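Local coordinates for chromosome partition protein Smc (Pyrococcus furiosus, PDB 5XNS) that binds ATP in a head domain formed by the two ends of its chain, and probably uses ATP hydrolysis in chromosome condensation and partitioning, at residues A77-V82 against R103-P108; K6-G11 against K19-F24; F12-N17 against G384-V389; E99-R104 against W115-R120. All coordinates share one frame; numbering follows the deposited sequence.

Interaction 1. Residues A77-V82 against R103-P108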
loop_
_atom_site.group_PDB
_atom_site.type_symbol
_atom_site.label_atom_id
_atom_site.label_comp_id
_atom_site.label_asym_id
_atom_site.label_seq_id
_atom_site.Cartn_x
_atom_site.Cartn_y
_atom_site.Cartn_z
ATOM N N ALA A 77 -9.304 18.331 -20.009
ATOM C CA ALA A 77 -8.712 19.099 -18.929
ATOM C C ALA A 77 -7.387 19.684 -19.393
ATOM O O ALA A 77 -6.707 19.132 -20.262
ATOM C CB ALA A 77 -8.486 18.222 -17.687
ATOM N N LYS A 78 -7.026 20.813 -18.796
ATOM C CA LYS A 78 -5.717 21.409 -19.030
ATOM C C LYS A 78 -4.611 20.624 -18.336
ATOM O O LYS A 78 -3.443 20.728 -18.730
ATOM C CB LYS A 78 -5.711 22.862 -18.531
ATOM C CG LYS A 78 -6.801 23.776 -19.139
ATOM C CD LYS A 78 -6.721 23.811 -20.655
ATOM C CE LYS A 78 -7.918 24.545 -21.275
ATOM N NZ LYS A 78 -7.842 24.547 -22.774
ATOM N N TYR A 79 -4.954 19.846 -17.313
ATOM C CA TYR A 79 -3.968 19.133 -16.515
ATOM C C TYR A 79 -4.701 18.120 -15.650
ATOM O O TYR A 79 -5.893 18.266 -15.372
ATOM C CB TYR A 79 -3.149 20.092 -15.649
ATOM C CG TYR A 79 -4.009 20.964 -14.763
ATOM C CD1 TYR A 79 -4.474 20.495 -13.535
ATOM C CD2 TYR A 79 -4.366 22.254 -15.153
ATOM C CE1 TYR A 79 -5.263 21.276 -12.722
ATOM C CE2 TYR A 79 -5.150 23.049 -14.338
ATOM C CZ TYR A 79 -5.603 22.547 -13.128
ATOM O OH TYR A 79 -6.390 23.321 -12.311
ATOM N N ALA A 80 -3.984 17.076 -15.259
ATOM C CA ALA A 80 -4.500 16.124 -14.287
ATOM C C ALA A 80 -4.020 16.535 -12.910
ATOM O O ALA A 80 -2.860 16.923 -12.740
ATOM C CB ALA A 80 -4.035 14.699 -14.605
ATOM N N GLU A 81 -4.913 16.456 -11.927
ATOM C CA GLU A 81 -4.537 16.803 -10.565
ATOM C C GLU A 81 -5.075 15.787 -9.570
ATOM O O GLU A 81 -6.229 15.365 -9.668
ATOM C CB GLU A 81 -5.051 18.184 -10.191
ATOM C CG GLU A 81 -4.646 18.601 -8.792
ATOM C CD GLU A 81 -5.273 19.918 -8.399
ATOM O OE1 GLU A 81 -6.528 19.977 -8.332
ATOM O OE2 GLU A 81 -4.506 20.883 -8.178
ATOM N N VAL A 82 -4.240 15.405 -8.605
ATOM C CA VAL A 82 -4.666 14.566 -7.488
ATOM C C VAL A 82 -4.099 15.136 -6.192
ATOM O O VAL A 82 -2.908 15.465 -6.115
ATOM C CB VAL A 82 -4.224 13.102 -7.667
ATOM C CG1 VAL A 82 -4.603 12.304 -6.421
ATOM C CG2 VAL A 82 -4.838 12.477 -8.945
ATOM N N ARG A 103 -0.137 17.148 -3.156
ATOM C CA ARG A 103 -0.862 17.455 -4.378
ATOM C C ARG A 103 0.103 17.320 -5.543
ATOM O O ARG A 103 1.241 17.783 -5.451
ATOM C CB ARG A 103 -1.457 18.863 -4.303
ATOM C CG ARG A 103 -2.129 19.379 -5.575
ATOM C CD ARG A 103 -2.833 20.727 -5.308
ATOM N NE ARG A 103 -4.075 20.544 -4.552
ATOM C CZ ARG A 103 -4.232 20.805 -3.250
ATOM N NH1 ARG A 103 -3.226 21.300 -2.521
ATOM N NH2 ARG A 103 -5.410 20.581 -2.671
ATOM N N ARG A 104 -0.321 16.643 -6.610
ATOM C CA ARG A 104 0.462 16.557 -7.834
ATOM C C ARG A 104 -0.399 16.952 -9.028
ATOM O O ARG A 104 -1.573 16.572 -9.111
ATOM C CB ARG A 104 1.038 15.153 -8.054
ATOM C CG ARG A 104 1.831 15.004 -9.338
ATOM C CD ARG A 104 2.273 13.563 -9.553
ATOM N NE ARG A 104 2.979 13.388 -10.820
ATOM C CZ ARG A 104 3.470 12.229 -11.263
ATOM N NH1 ARG A 104 3.340 11.120 -10.538
ATOM N NH2 ARG A 104 4.093 12.185 -12.435
ATOM N N ARG A 105 0.186 17.727 -9.944
ATOM C CA ARG A 105 -0.398 17.998 -11.258
ATOM C C ARG A 105 0.549 17.537 -12.351
ATOM O O ARG A 105 1.763 17.741 -12.252
ATOM C CB ARG A 105 -0.652 19.481 -11.503
ATOM C CG ARG A 105 -1.713 20.094 -10.686
ATOM C CD ARG A 105 -1.850 21.558 -11.092
ATOM N NE ARG A 105 -2.879 22.194 -10.290
ATOM C CZ ARG A 105 -3.188 23.477 -10.366
ATOM N NH1 ARG A 105 -4.140 23.960 -9.586
ATOM N NH2 ARG A 105 -2.531 24.264 -11.213
ATOM N N VAL A 106 -0.007 16.973 -13.419
ATOM C CA VAL A 106 0.761 16.686 -14.618
ATOM C C VAL A 106 0.098 17.400 -15.797
ATOM O O VAL A 106 -1.129 17.529 -15.852
ATOM C CB VAL A 106 0.896 15.159 -14.843
ATOM C CG1 VAL A 106 -0.455 14.520 -15.098
ATOM C CG2 VAL A 106 1.864 14.858 -15.971
ATOM N N TYR A 107 0.912 17.892 -16.715
ATOM C CA TYR A 107 0.455 18.722 -17.824
ATOM C C TYR A 107 0.666 18.005 -19.153
ATOM O O TYR A 107 1.437 17.040 -19.231
ATOM C CB TYR A 107 1.215 20.056 -17.820
ATOM C CG TYR A 107 0.884 20.967 -16.649
ATOM C CD1 TYR A 107 -0.158 21.883 -16.739
ATOM C CD2 TYR A 107 1.618 20.926 -15.455
ATOM C CE1 TYR A 107 -0.472 22.733 -15.684
ATOM C CE2 TYR A 107 1.304 21.784 -14.386
ATOM C CZ TYR A 107 0.255 22.685 -14.519
ATOM O OH TYR A 107 -0.097 23.552 -13.498
ATOM N N PRO A 108 -0.015 18.430 -20.226
ATOM C CA PRO A 108 0.159 17.726 -21.508
ATOM C C PRO A 108 1.605 17.705 -21.996
ATOM O O PRO A 108 1.986 16.783 -22.731
ATOM C CB PRO A 108 -0.758 18.504 -22.470
ATOM C CG PRO A 108 -1.765 19.145 -21.591
ATOM C CD PRO A 108 -1.030 19.498 -20.323
#
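The ring of Y79 carries the guanidinium of R105 flat on one face, the two planes only 19° apart and the group centres 4.3 Å from each other. This cation-pi stack is off-centre, shifted toward the phenol oxygen, and R105 CD adds a CH-pi contact 4.1 Å from the Y79 ring centroid. Y79 OH itself is hydrogen-bonded to K10. At the edge of the guanidinium, E81 OE2 accepts a bond from R105 NE (3.0 Å, 167°); the nitrogen comes from above the carboxylate plane, while the oxygen sits within the guanidinium plane. R105 NH1 adds a weak bond to E81 OE2, and R105 NH2 another to Y107 OH, so stacking and edge bonds together limit rotation of the group. Extended from CG to NE, the R105 chain runs beside E81. R103 NE completes the ionic network with a long 3.7 Å pair to E81 OE2. A leucine in place of R105 would probably strip E81 of its closer positive partner and leave the Y79 face without its flat cover. On the opposite face, that of A80, V82, R104 and V106, A80 CB packs on V106 CG1 at 3.6 Å, and V82 and V106 touch helix 39-49. Paired backbone bonds A80-V106 and V82-R104 define the antiparallel hairpin of strands 80-87 and 99-106, part of the antiparallel sheet of the ABC-type ATPase head.

Interaction 2. Residues K6-G11 against K19-F24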
loop_
_atom_site.group_PDB
_atom_site.type_symbol
_atom_site.label_atom_id
_atom_site.label_comp_id
_atom_site.label_asym_id
_atom_site.label_seq_id
_atom_site.Cartn_x
_atom_site.Cartn_y
_atom_site.Cartn_z
ATOM N N LYS A 6 -8.948 11.511 2.825
ATOM C CA LYS A 6 -9.671 11.623 1.573
ATOM C C LYS A 6 -8.678 11.809 0.434
ATOM O O LYS A 6 -7.484 12.059 0.641
ATOM C CB LYS A 6 -10.684 12.767 1.616
ATOM C CG LYS A 6 -10.071 14.132 1.829
ATOM C CD LYS A 6 -11.142 15.220 1.731
ATOM C CE LYS A 6 -10.576 16.585 2.064
ATOM N NZ LYS A 6 -11.643 17.601 2.055
ATOM N N LEU A 7 -9.205 11.659 -0.778
ATOM C CA LEU A 7 -8.477 11.802 -2.025
ATOM C C LEU A 7 -9.319 12.714 -2.905
ATOM O O LEU A 7 -10.533 12.511 -3.017
ATOM C CB LEU A 7 -8.270 10.427 -2.675
ATOM C CG LEU A 7 -7.304 10.212 -3.829
ATOM C CD1 LEU A 7 -5.839 10.416 -3.395
ATOM C CD2 LEU A 7 -7.528 8.807 -4.393
ATOM N N GLU A 8 -8.701 13.740 -3.489
ATOM C CA GLU A 8 -9.390 14.646 -4.404
ATOM C C GLU A 8 -8.789 14.496 -5.796
ATOM O O GLU A 8 -7.569 14.555 -5.960
ATOM C CB GLU A 8 -9.306 16.100 -3.927
ATOM C CG GLU A 8 -9.869 16.283 -2.508
ATOM C CD GLU A 8 -9.974 17.735 -2.057
ATOM O OE1 GLU A 8 -9.189 18.587 -2.553
ATOM O OE2 GLU A 8 -10.822 18.007 -1.166
ATOM N N LEU A 9 -9.653 14.271 -6.780
ATOM C CA LEU A 9 -9.266 14.019 -8.160
ATOM C C LEU A 9 -9.903 15.082 -9.034
ATOM O O LEU A 9 -11.096 15.372 -8.880
ATOM C CB LEU A 9 -9.730 12.631 -8.625
ATOM C CG LEU A 9 -8.970 11.417 -8.065
ATOM C CD1 LEU A 9 -9.416 11.125 -6.663
ATOM C CD2 LEU A 9 -9.177 10.202 -8.960
ATOM N N LYS A 10 -9.121 15.650 -9.956
ATOM C CA LYS A 10 -9.656 16.626 -10.911
ATOM C C LYS A 10 -8.909 16.467 -12.223
ATOM O O LYS A 10 -7.684 16.615 -12.250
ATOM C CB LYS A 10 -9.521 18.062 -10.399
ATOM C CG LYS A 10 -10.510 19.035 -11.076
ATOM C CD LYS A 10 -10.353 20.462 -10.587
ATOM C CE LYS A 10 -9.049 21.072 -11.088
ATOM N NZ LYS A 10 -9.007 22.559 -10.929
ATOM N N GLY A 11 -9.639 16.160 -13.296
ATOM C CA GLY A 11 -8.994 15.982 -14.584
ATOM C C GLY A 11 -8.132 14.745 -14.704
ATOM O O GLY A 11 -7.278 14.687 -15.593
ATOM N N LYS A 19 -14.086 18.670 -9.493
ATOM C CA LYS A 19 -13.350 17.919 -8.469
ATOM C C LYS A 19 -14.225 16.840 -7.832
ATOM O O LYS A 19 -15.379 17.090 -7.486
ATOM C CB LYS A 19 -12.840 18.897 -7.406
ATOM C CG LYS A 19 -12.269 18.286 -6.160
ATOM C CD LYS A 19 -12.049 19.340 -5.077
ATOM C CE LYS A 19 -10.882 20.263 -5.408
ATOM N NZ LYS A 19 -10.539 21.153 -4.248
ATOM N N VAL A 20 -13.680 15.625 -7.707
ATOM C CA VAL A 20 -14.381 14.496 -7.087
ATOM C C VAL A 20 -13.640 14.123 -5.802
ATOM O O VAL A 20 -12.420 13.907 -5.818
ATOM C CB VAL A 20 -14.495 13.304 -8.053
ATOM C CG1 VAL A 20 -14.961 12.053 -7.327
ATOM C CG2 VAL A 20 -15.480 13.637 -9.188
ATOM N N VAL A 21 -14.361 14.092 -4.680
ATOM C CA VAL A 21 -13.772 13.812 -3.372
ATOM C C VAL A 21 -14.157 12.407 -2.944
ATOM O O VAL A 21 -15.346 12.070 -2.885
ATOM C CB VAL A 21 -14.209 14.819 -2.303
ATOM C CG1 VAL A 21 -13.415 14.539 -1.006
ATOM C CG2 VAL A 21 -14.009 16.255 -2.799
ATOM N N ILE A 22 -13.152 11.597 -2.631
ATOM C CA ILE A 22 -13.318 10.209 -2.230
ATOM C C ILE A 22 -12.938 10.106 -0.750
ATOM O O ILE A 22 -11.753 10.206 -0.407
ATOM C CB ILE A 22 -12.473 9.274 -3.102
ATOM C CG1 ILE A 22 -13.058 9.284 -4.518
ATOM C CG2 ILE A 22 -12.480 7.852 -2.545
ATOM C CD1 ILE A 22 -12.049 9.062 -5.570
ATOM N N PRO A 23 -13.903 9.958 0.151
ATOM C CA PRO A 23 -13.588 9.831 1.576
ATOM C C PRO A 23 -13.287 8.376 1.915
ATOM O O PRO A 23 -13.666 7.453 1.194
ATOM C CB PRO A 23 -14.886 10.300 2.251
ATOM C CG PRO A 23 -15.961 9.795 1.302
ATOM C CD PRO A 23 -15.352 9.858 -0.101
ATOM N N PHE A 24 -12.578 8.184 3.019
ATOM C CA PHE A 24 -12.133 6.852 3.401
ATOM C C PHE A 24 -12.443 6.563 4.861
ATOM O O PHE A 24 -12.394 7.452 5.721
ATOM C CB PHE A 24 -10.615 6.673 3.178
ATOM C CG PHE A 24 -10.222 6.648 1.738
ATOM C CD1 PHE A 24 -10.465 5.525 0.967
ATOM C CD2 PHE A 24 -9.607 7.737 1.154
ATOM C CE1 PHE A 24 -10.114 5.492 -0.368
ATOM C CE2 PHE A 24 -9.242 7.711 -0.192
ATOM C CZ PHE A 24 -9.497 6.589 -0.947
#
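Strands 6-10 and 20-23 are joined first by main-chain bonds, L7 pairing with I22 and L9 with V20. Each pair exchanges two bonds; the one from I22 N to L7 O measures 2.8 Å and is nearly straight at 171°. Between them lies the non-hydrogen-bonded pair E8-V21, where E8 CA approaches V20 O.

Charge is the second kind of interaction. E8 projects from the same face as K6 and V21, and its carboxylate is shared by two lysines: K19 NZ stands 3.4 Å from E8 OE1, and K6 NZ 3.3 Å from E8 OE2. Both bonds are weak, so the network is probably loose. Y85 adds a weak bond to E8 OE1 and a cation-pi partner for K6.

Apolar contacts make up the third. With K6 CG set between the backbone N and the carbonyl carbon (chi1 62°), the rest of the chain extends across V21, bringing K6 CD to 3.6 Å from V21 CG1. On the other face, the branch ends L9 CD1 and I22 CD1 meet at 3.5 Å, while L7 CB touches the edge of the F24 ring, 3.8 Å from F24 CE2. L7, L9 and I22 also pack on helix 39-49, which begins at the end of the P-loop. This is an antiparallel hairpin at the sheet's margin, one face with the charged network, the other against that helix.

Interaction 3. Residues F12-N17 against G384-V389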
loop_
_atom_site.group_PDB
_atom_site.type_symbol
_atom_site.label_atom_id
_atom_site.label_comp_id
_atom_site.label_asym_id
_atom_site.label_seq_id
_atom_site.Cartn_x
_atom_site.Cartn_y
_atom_site.Cartn_z
ATOM N N PHE A 12 -8.326 13.747 -13.842
ATOM C CA PHE A 12 -7.457 12.570 -13.789
ATOM C C PHE A 12 -8.193 11.378 -14.374
ATOM O O PHE A 12 -9.232 10.969 -13.843
ATOM C CB PHE A 12 -7.023 12.271 -12.354
ATOM C CG PHE A 12 -6.119 11.076 -12.226
ATOM C CD1 PHE A 12 -4.738 11.215 -12.350
ATOM C CD2 PHE A 12 -6.639 9.816 -11.978
ATOM C CE1 PHE A 12 -3.898 10.114 -12.218
ATOM C CE2 PHE A 12 -5.801 8.715 -11.852
ATOM C CZ PHE A 12 -4.443 8.857 -11.978
ATOM N N LYS A 13 -7.651 10.833 -15.468
ATOM C CA LYS A 13 -8.221 9.714 -16.208
ATOM C C LYS A 13 -9.724 9.901 -16.404
ATOM O O LYS A 13 -10.128 10.883 -17.031
ATOM C CB LYS A 13 -7.856 8.392 -15.522
ATOM C CG LYS A 13 -6.326 8.268 -15.376
ATOM C CD LYS A 13 -5.843 6.895 -14.944
ATOM C CE LYS A 13 -6.126 5.863 -16.005
ATOM N NZ LYS A 13 -5.594 4.521 -15.594
ATOM N N SER A 14 -10.567 9.004 -15.883
ATOM C CA SER A 14 -12.000 9.101 -16.183
ATOM C C SER A 14 -12.735 10.095 -15.285
ATOM O O SER A 14 -13.966 10.173 -15.360
ATOM C CB SER A 14 -12.664 7.727 -16.081
ATOM O OG SER A 14 -12.606 7.232 -14.743
ATOM N N TYR A 15 -12.025 10.838 -14.437
ATOM C CA TYR A 15 -12.632 11.793 -13.515
ATOM C C TYR A 15 -12.522 13.190 -14.124
ATOM O O TYR A 15 -11.418 13.645 -14.454
ATOM C CB TYR A 15 -11.967 11.716 -12.135
ATOM C CG TYR A 15 -12.287 10.396 -11.456
ATOM C CD1 TYR A 15 -11.573 9.237 -11.766
ATOM C CD2 TYR A 15 -13.341 10.285 -10.551
ATOM C CE1 TYR A 15 -11.896 7.998 -11.160
ATOM C CE2 TYR A 15 -13.659 9.056 -9.950
ATOM C CZ TYR A 15 -12.931 7.929 -10.262
ATOM O OH TYR A 15 -13.235 6.715 -9.686
ATOM N N GLY A 16 -13.659 13.862 -14.272
ATOM C CA GLY A 16 -13.752 15.030 -15.126
ATOM C C GLY A 16 -13.284 16.305 -14.457
ATOM O O GLY A 16 -12.560 16.295 -13.455
ATOM N N ASN A 17 -13.742 17.429 -15.015
ATOM C CA ASN A 17 -13.254 18.752 -14.630
ATOM C C ASN A 17 -13.827 19.257 -13.320
ATOM O O ASN A 17 -13.293 20.223 -12.770
ATOM C CB ASN A 17 -13.558 19.762 -15.738
ATOM C CG ASN A 17 -12.777 19.473 -16.998
ATOM O OD1 ASN A 17 -11.559 19.299 -16.951
ATOM N ND2 ASN A 17 -13.471 19.391 -18.122
ATOM N N GLY A 384 -19.283 9.140 -19.809
ATOM C CA GLY A 384 -17.836 9.146 -19.863
ATOM C C GLY A 384 -17.159 9.825 -18.697
ATOM O O GLY A 384 -15.964 10.118 -18.780
ATOM N N VAL A 385 -17.875 10.080 -17.606
ATOM C CA VAL A 385 -17.311 10.737 -16.436
ATOM C C VAL A 385 -17.645 9.900 -15.201
ATOM O O VAL A 385 -18.802 9.509 -15.002
ATOM C CB VAL A 385 -17.837 12.176 -16.291
ATOM C CG1 VAL A 385 -17.162 12.875 -15.130
ATOM C CG2 VAL A 385 -17.606 12.968 -17.592
ATOM N N SER A 386 -16.637 9.617 -14.383
ATOM C CA SER A 386 -16.849 8.812 -13.186
ATOM C C SER A 386 -17.362 9.676 -12.044
ATOM O O SER A 386 -16.888 10.795 -11.835
ATOM C CB SER A 386 -15.550 8.116 -12.761
ATOM O OG SER A 386 -15.128 7.179 -13.739
ATOM N N LYS A 387 -18.312 9.141 -11.279
ATOM C CA LYS A 387 -18.777 9.826 -10.083
ATOM C C LYS A 387 -18.997 8.807 -8.967
ATOM O O LYS A 387 -19.097 7.600 -9.212
ATOM C CB LYS A 387 -20.056 10.626 -10.378
ATOM C CG LYS A 387 -21.250 9.757 -10.732
ATOM C CD LYS A 387 -22.226 9.718 -9.566
ATOM C CE LYS A 387 -23.404 8.815 -9.861
ATOM N NZ LYS A 387 -24.116 8.488 -8.600
ATOM N N VAL A 388 -19.081 9.304 -7.728
ATOM C CA VAL A 388 -19.055 8.422 -6.566
ATOM C C VAL A 388 -20.230 8.693 -5.637
ATOM O O VAL A 388 -20.759 9.807 -5.554
ATOM C CB VAL A 388 -17.723 8.521 -5.775
ATOM C CG1 VAL A 388 -16.526 8.443 -6.719
ATOM C CG2 VAL A 388 -17.678 9.781 -4.927
ATOM N N VAL A 389 -20.618 7.642 -4.919
ATOM C CA VAL A 389 -21.634 7.675 -3.877
ATOM C C VAL A 389 -21.069 6.923 -2.681
ATOM O O VAL A 389 -20.512 5.829 -2.846
ATOM C CB VAL A 389 -22.943 7.021 -4.367
ATOM C CG1 VAL A 389 -23.946 6.898 -3.224
ATOM C CG2 VAL A 389 -23.523 7.812 -5.544
#
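The hydroxyls of S14 and S386 meet at 2.7 Å between S14 OG and S386 OG, with S14 as donor. S14 OG lies between its own backbone N and carbonyl carbon (chi1 64°), a conformation that carries it across to the other serine. Each hydroxyl has a further partner: S14 OG bonds to the side chain of N41, and S386 OG to S37 O. A chain of hydrogen bonds thus runs from the 12-17 loop to strand 386-392 and on to the nucleotide-binding loop. The backbone reinforces it, S386 N donating to S14 O at 2.9 Å.

Y15 leaves its backbone pointing away from the strand, yet with CG anti to the carbonyl carbon (chi1 -68°) its ring swings back beneath S386. S386 CB stands over the ring face, 3.6 Å from the Y15 centroid and 17° off the ring normal, while V388 CG1 lies at the ring edge. Y15 OH continues to G38 O. A leucine at Y15 would probably leave the G38 carbonyl without this hydroxyl and S386 CB without its aromatic platform. A CB on G16 would point toward V385 and come within 3.1 Å of V385 CG1, a tight fit. F12 to Y15 form a type II' turn, and with S37, G38 and N41 all ATP-binding residues, the contact is consistent with a second shell beside the Walker A P-loop and the start of helix 39-49.

Interaction 4. Residues E99-R104 against W115-R120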
loop_
_atom_site.group_PDB
_atom_site.type_symbol
_atom_site.label_atom_id
_atom_site.label_comp_id
_atom_site.label_asym_id
_atom_site.label_seq_id
_atom_site.Cartn_x
_atom_site.Cartn_y
_atom_site.Cartn_z
ATOM N N GLU A 99 -2.683 17.745 9.670
ATOM C CA GLU A 99 -3.031 17.274 8.343
ATOM C C GLU A 99 -1.857 17.515 7.417
ATOM O O GLU A 99 -1.248 18.586 7.445
ATOM C CB GLU A 99 -4.270 17.989 7.828
ATOM C CG GLU A 99 -4.944 17.277 6.699
ATOM C CD GLU A 99 -6.247 17.938 6.327
ATOM O OE1 GLU A 99 -6.207 19.089 5.833
ATOM O OE2 GLU A 99 -7.315 17.318 6.534
ATOM N N VAL A 100 -1.528 16.511 6.615
ATOM C CA VAL A 100 -0.512 16.639 5.584
ATOM C C VAL A 100 -1.207 16.448 4.244
ATOM O O VAL A 100 -1.891 15.433 4.033
ATOM C CB VAL A 100 0.624 15.626 5.775
ATOM C CG1 VAL A 100 1.482 15.553 4.519
ATOM C CG2 VAL A 100 1.456 15.986 7.006
ATOM N N VAL A 101 -1.068 17.430 3.356
ATOM C CA VAL A 101 -1.666 17.381 2.027
ATOM C C VAL A 101 -0.550 17.296 0.994
ATOM O O VAL A 101 0.363 18.130 0.973
ATOM C CB VAL A 101 -2.574 18.593 1.769
ATOM C CG1 VAL A 101 -3.295 18.442 0.429
ATOM C CG2 VAL A 101 -3.577 18.726 2.902
ATOM N N ILE A 102 -0.604 16.270 0.157
ATOM C CA ILE A 102 0.274 16.149 -0.997
ATOM C C ILE A 102 -0.585 16.302 -2.240
ATOM O O ILE A 102 -1.660 15.695 -2.341
ATOM C CB ILE A 102 1.037 14.816 -0.996
ATOM C CG1 ILE A 102 1.940 14.762 0.237
ATOM C CG2 ILE A 102 1.865 14.682 -2.280
ATOM C CD1 ILE A 102 2.521 13.397 0.540
ATOM N N ARG A 103 -0.137 17.148 -3.156
ATOM C CA ARG A 103 -0.862 17.455 -4.378
ATOM C C ARG A 103 0.103 17.320 -5.543
ATOM O O ARG A 103 1.241 17.783 -5.451
ATOM C CB ARG A 103 -1.457 18.863 -4.303
ATOM C CG ARG A 103 -2.129 19.379 -5.575
ATOM C CD ARG A 103 -2.833 20.727 -5.308
ATOM N NE ARG A 103 -4.075 20.544 -4.552
ATOM C CZ ARG A 103 -4.232 20.805 -3.250
ATOM N NH1 ARG A 103 -3.226 21.300 -2.521
ATOM N NH2 ARG A 103 -5.410 20.581 -2.671
ATOM N N ARG A 104 -0.321 16.643 -6.610
ATOM C CA ARG A 104 0.462 16.557 -7.834
ATOM C C ARG A 104 -0.399 16.952 -9.028
ATOM O O ARG A 104 -1.573 16.572 -9.111
ATOM C CB ARG A 104 1.038 15.153 -8.054
ATOM C CG ARG A 104 1.831 15.004 -9.338
ATOM C CD ARG A 104 2.273 13.563 -9.553
ATOM N NE ARG A 104 2.979 13.388 -10.820
ATOM C CZ ARG A 104 3.470 12.229 -11.263
ATOM N NH1 ARG A 104 3.340 11.120 -10.538
ATOM N NH2 ARG A 104 4.093 12.185 -12.435
ATOM N N TRP A 115 3.005 19.856 -4.536
ATOM C CA TRP A 115 2.816 20.741 -3.396
ATOM C C TRP A 115 2.782 19.924 -2.104
ATOM O O TRP A 115 2.207 18.829 -2.060
ATOM C CB TRP A 115 1.530 21.531 -3.521
ATOM C CG TRP A 115 1.541 22.570 -4.617
ATOM C CD1 TRP A 115 1.758 23.905 -4.469
ATOM C CD2 TRP A 115 1.307 22.355 -6.013
ATOM N NE1 TRP A 115 1.673 24.540 -5.681
ATOM C CE2 TRP A 115 1.397 23.610 -6.648
ATOM C CE3 TRP A 115 1.027 21.225 -6.784
ATOM C CZ2 TRP A 115 1.228 23.769 -8.024
ATOM C CZ3 TRP A 115 0.858 21.380 -8.148
ATOM C CH2 TRP A 115 0.960 22.646 -8.758
ATOM N N LEU A 116 3.386 20.469 -1.053
ATOM C CA LEU A 116 3.323 19.907 0.289
ATOM C C LEU A 116 2.664 20.967 1.159
ATOM O O LEU A 116 3.240 22.042 1.365
ATOM C CB LEU A 116 4.718 19.547 0.803
ATOM C CG LEU A 116 4.896 18.375 1.771
ATOM C CD1 LEU A 116 6.073 18.635 2.699
ATOM C CD2 LEU A 116 3.631 18.056 2.556
ATOM N N ASN A 117 1.461 20.676 1.648
ATOM C CA ASN A 117 0.688 21.614 2.461
ATOM C C ASN A 117 0.728 23.018 1.870
ATOM O O ASN A 117 1.092 23.990 2.536
ATOM C CB ASN A 117 1.187 21.630 3.906
ATOM C CG ASN A 117 0.864 20.351 4.642
ATOM O OD1 ASN A 117 -0.220 19.781 4.476
ATOM N ND2 ASN A 117 1.800 19.888 5.466
ATOM N N GLY A 118 0.389 23.115 0.586
ATOM C CA GLY A 118 0.281 24.384 -0.094
ATOM C C GLY A 118 1.573 24.939 -0.670
ATOM O O GLY A 118 1.519 25.746 -1.600
ATOM N N ARG A 119 2.730 24.539 -0.148
ATOM C CA ARG A 119 4.006 25.031 -0.653
ATOM C C ARG A 119 4.566 24.081 -1.706
ATOM O O ARG A 119 4.481 22.861 -1.554
ATOM C CB ARG A 119 5.016 25.188 0.485
ATOM C CG ARG A 119 4.530 26.021 1.674
ATOM C CD ARG A 119 4.360 27.499 1.324
ATOM N NE ARG A 119 4.332 28.351 2.519
ATOM C CZ ARG A 119 4.338 29.685 2.494
ATOM N NH1 ARG A 119 4.368 30.332 1.332
ATOM N NH2 ARG A 119 4.317 30.375 3.630
ATOM N N ARG A 120 5.147 24.644 -2.771
ATOM C CA ARG A 120 5.758 23.821 -3.813
ATOM C C ARG A 120 6.874 22.962 -3.234
ATOM O O ARG A 120 7.541 23.339 -2.266
ATOM C CB ARG A 120 6.322 24.685 -4.941
ATOM C CG ARG A 120 5.286 25.201 -5.904
ATOM C CD ARG A 120 4.670 24.049 -6.719
ATOM N NE ARG A 120 5.468 23.635 -7.876
ATOM C CZ ARG A 120 5.595 24.359 -8.991
ATOM N NH1 ARG A 120 4.990 25.548 -9.094
ATOM N NH2 ARG A 120 6.342 23.902 -9.997
#
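N117 OD1 accepts a 2.7 Å bond from V101 N, the shortest polar bond between segments 99-104 and 115-120; the N-H points at it well (155°), though the donor lies above the carboxamide plane, 40° out of it. The contact belongs to the antiparallel hairpin of strands 99-106 and 112-116, at whose end a type I' turn from L116 to R119 leads into strand 119-121. The backbone N of N117 in turn donates to V101 O at 2.9 Å, so one residue grips both polar atoms of V101 and prolongs the pairing where the strand itself stops. Both central residues of the turn, N117 and G118, have positive phi, and G118 adopts angles at which a side chain would collide with the preceding carbonyl. Further along, R103 and W115 exchange a pair of backbone bonds. On the face of V100 and I102, L116 CD2 reaches V100 CG1 at 3.8 Å, and I102 and L116 both pack on I126 of helix 123-132. The other face belongs to W115 and R103. CG of W115 stands anti to the carbonyl carbon (chi1 -69°) and, together with chi2, this brings an indole edge to R103: R103 O lies near the ring plane, and R103 CG touches W115 CE3 at 3.9 Å.

How the interactions relate
Interactions 1, 2 and 4 are three antiparallel pairings of one sheet: 1 and 4 share strand 99-106, while the pairing of 3-10 with 80-87, where E81 N probably bonds to K10 O, separates 2 from 1. All four contacts are partly buried. In interactions 1 and 2 the charged networks lie on the more exposed face; the other is mainly apolar, several side chains buried against helix 39-49, with R104 the polar exception. Interaction 4, away from the nucleotide site, replaces ion pairs with an asparagine at a turn. Interaction 3 joins a loop to a strand of the second sheet through one serine-serine hydroxyl bond, a backbone bond and a tyrosine ring, and comes closest to the ATP-binding residues.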